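Local coordinates for NADP-dependent 2-hydroxyacid dehydrogenase (Rhizobium etli, PDB 4XCV), which probably catalyses the NADPH-dependent reduction of 2-oxoacids to 2-hydroxyacids, or the reverse oxidation, as a member of the D-isomer-specific 2-hydroxyacid dehydrogenase family, at residues A[12-17]-A[291-296]. Residues are numbered along the deposited sequence; the frame is centred on the assembly and turned at random.
Sequences IKFNPE and NALFRH
Between Ile12 and Phe14, the two residues that meet Leu293 and Phe294, Lys13 sends its NZ the other way, where it forms a salt bridge with Asp11 and a hydrogen bond to the carbonyl oxygen of Lys55. Lys13 is also the centre of an inverse gamma turn, closed by a weak bond from Phe14 N to Ile12 O (3.0 Å). This tight bend folds Phe14 back so that one face of its ring lies over Ile12, with CB of Ile12 4.1 Å above the ring centre. CG1 of Ile12 is flanked by its own backbone N and C (chi1 59°), and the extended chain beyond it carries CD1 to the rim of Phe294, 3.7 Å from CZ and near the ring plane. Ile12 and Phe294 thus meet head-on, methyl against ring edge. CD2 of Leu293 faces both partners, 4.3 Å from Ile12 CD1 and, at the edge of the other ring, 4.0 Å from Phe14 CE2. No hydrogen bond spans the two segments, which bury 114 Å² in all. The strand order 2-1-3-4-5 of the parallel sheet containing strand 8-12 marks the flavodoxin-like substrate-binding domain of this family; helix 292-305 returns to it from the far end of the chain, following the seven-stranded parallel sheet that ends with strand 278-280. Leu52 of strand 50-54, next to strand 8-12 in the sheet, touches both Leu293 and Phe294. Val22 and Leu23 of helix 16-23 also pack on Phe294, and Asn15 N-caps that helix through OD1 to Gly18 N. Asn291 O lies 3.7 Å above the guanidinium plane of Arg295, toward its rim, and Arg295 NH2 makes a weak bond to Asn291 OD1 (3.3 Å, 145°). The Leu293 side chain lies about 12 Å from the bound NADPH.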
loop_
_atom_site.group_PDB
_atom_site.type_symbol
_atom_site.label_atom_id
_atom_site.label_comp_id
_atom_site.label_asym_id
_atom_site.label_seq_id
_atom_site.Cartn_x
_atom_site.Cartn_y
_atom_site.Cartn_z
ATOM N N ILE A 12 -22.419 2.661 -27.000
ATOM C CA ILE A 12 -21.733 2.092 -25.848
ATOM C C ILE A 12 -22.764 1.472 -24.897
ATOM O O ILE A 12 -23.695 2.120 -24.447
ATOM C CB ILE A 12 -20.823 3.137 -25.165
ATOM C CG1 ILE A 12 -21.593 4.367 -24.691
ATOM C CG2 ILE A 12 -19.736 3.584 -26.141
ATOM C CD1 ILE A 12 -20.664 5.439 -24.109
ATOM N N LYS A 13 -22.588 0.190 -24.631
ATOM C CA LYS A 13 -23.527 -0.560 -23.800
ATOM C C LYS A 13 -23.257 -0.421 -22.281
ATOM O O LYS A 13 -23.054 -1.424 -21.570
ATOM C CB LYS A 13 -23.531 -2.030 -24.240
ATOM C CG LYS A 13 -23.717 -2.265 -25.743
ATOM C CD LYS A 13 -25.012 -1.674 -26.296
ATOM C CE LYS A 13 -25.524 -2.467 -27.510
ATOM N NZ LYS A 13 -24.847 -2.067 -28.790
ATOM N N PHE A 14 -23.307 0.810 -21.782
ATOM C CA PHE A 14 -23.193 1.137 -20.346
ATOM C C PHE A 14 -24.577 1.524 -19.849
ATOM O O PHE A 14 -25.533 1.494 -20.636
ATOM C CB PHE A 14 -22.286 2.359 -20.139
ATOM C CG PHE A 14 -20.905 2.228 -20.733
ATOM C CD1 PHE A 14 -20.343 0.986 -21.020
ATOM C CD2 PHE A 14 -20.146 3.371 -20.969
ATOM C CE1 PHE A 14 -19.072 0.903 -21.572
ATOM C CE2 PHE A 14 -18.869 3.279 -21.499
ATOM C CZ PHE A 14 -18.340 2.045 -21.805
ATOM N N ASN A 15 -24.704 1.946 -18.592
ATOM C CA ASN A 15 -26.018 2.450 -18.118
ATOM C C ASN A 15 -26.529 3.460 -19.114
ATOM O O ASN A 15 -25.904 4.514 -19.310
ATOM C CB ASN A 15 -25.985 3.091 -16.726
ATOM C CG ASN A 15 -27.393 3.334 -16.162
ATOM O OD1 ASN A 15 -28.037 4.309 -16.502
ATOM N ND2 ASN A 15 -27.859 2.453 -15.303
ATOM N N PRO A 16 -27.656 3.152 -19.772
ATOM C CA PRO A 16 -28.100 4.092 -20.798
ATOM C C PRO A 16 -28.437 5.470 -20.198
ATOM O O PRO A 16 -28.132 6.491 -20.795
ATOM C CB PRO A 16 -29.342 3.415 -21.399
ATOM C CG PRO A 16 -29.297 1.983 -20.991
ATOM C CD PRO A 16 -28.469 1.916 -19.741
ATOM N N GLU A 17 -28.994 5.506 -18.997
ATOM C CA GLU A 17 -29.385 6.763 -18.387
ATOM C C GLU A 17 -28.130 7.583 -18.073
ATOM O O GLU A 17 -28.096 8.816 -18.263
ATOM C CB GLU A 17 -30.219 6.500 -17.127
ATOM C CG GLU A 17 -31.554 5.779 -17.369
ATOM C CD GLU A 17 -31.462 4.278 -17.724
ATOM O OE1 GLU A 17 -30.561 3.543 -17.247
ATOM O OE2 GLU A 17 -32.326 3.810 -18.499
ATOM N N ASN A 291 -17.340 10.833 -17.221
ATOM C CA ASN A 291 -16.966 11.869 -18.180
ATOM C C ASN A 291 -15.597 11.702 -18.777
ATOM O O ASN A 291 -15.293 12.324 -19.798
ATOM C CB ASN A 291 -16.964 13.229 -17.519
ATOM C CG ASN A 291 -18.346 13.695 -17.181
ATOM O OD1 ASN A 291 -19.012 14.239 -18.022
ATOM N ND2 ASN A 291 -18.773 13.505 -15.946
ATOM N N ALA A 292 -14.735 10.930 -18.111
ATOM C CA ALA A 292 -13.380 10.811 -18.530
ATOM C C ALA A 292 -13.238 10.252 -19.942
ATOM O O ALA A 292 -12.403 10.711 -20.731
ATOM C CB ALA A 292 -12.585 9.912 -17.564
ATOM N N LEU A 293 -14.066 9.275 -20.313
ATOM C CA LEU A 293 -14.046 8.723 -21.685
ATOM C C LEU A 293 -14.293 9.831 -22.731
ATOM O O LEU A 293 -13.644 9.913 -23.741
ATOM C CB LEU A 293 -15.121 7.601 -21.846
ATOM C CG LEU A 293 -15.361 7.028 -23.228
ATOM C CD1 LEU A 293 -14.089 6.410 -23.796
ATOM C CD2 LEU A 293 -16.497 6.014 -23.111
ATOM N N PHE A 294 -15.295 10.670 -22.454
ATOM C CA PHE A 294 -15.697 11.696 -23.392
ATOM C C PHE A 294 -14.665 12.789 -23.458
ATOM O O PHE A 294 -14.362 13.253 -24.535
ATOM C CB PHE A 294 -17.107 12.196 -23.022
ATOM C CG PHE A 294 -18.100 11.117 -23.158
ATOM C CD1 PHE A 294 -18.651 10.872 -24.385
ATOM C CD2 PHE A 294 -18.354 10.226 -22.125
ATOM C CE1 PHE A 294 -19.482 9.812 -24.589
ATOM C CE2 PHE A 294 -19.187 9.150 -22.328
ATOM C CZ PHE A 294 -19.761 8.972 -23.576
ATOM N N ARG A 295 -14.072 13.175 -22.336
ATOM C CA ARG A 295 -12.978 14.121 -22.406
ATOM C C ARG A 295 -11.799 13.609 -23.242
ATOM O O ARG A 295 -11.189 14.351 -24.021
ATOM C CB ARG A 295 -12.474 14.474 -21.002
ATOM C CG ARG A 295 -13.459 15.171 -20.104
ATOM C CD ARG A 295 -14.010 16.464 -20.669
ATOM N NE ARG A 295 -15.179 16.235 -21.529
ATOM C CZ ARG A 295 -16.405 15.937 -21.123
ATOM N NH1 ARG A 295 -17.382 15.781 -22.029
ATOM N NH2 ARG A 295 -16.697 15.823 -19.816
ATOM N N HIS A 296 -11.514 12.320 -23.096
ATOM C CA HIS A 296 -10.437 11.677 -23.885
ATOM C C HIS A 296 -10.723 11.715 -25.391
ATOM O O HIS A 296 -9.864 12.061 -26.212
ATOM C CB HIS A 296 -10.280 10.226 -23.353
ATOM C CG HIS A 296 -9.771 9.245 -24.355
ATOM N ND1 HIS A 296 -8.447 9.108 -24.680
ATOM C CD2 HIS A 296 -10.440 8.322 -25.091
ATOM C CE1 HIS A 296 -8.315 8.135 -25.569
ATOM N NE2 HIS A 296 -9.516 7.662 -25.851
#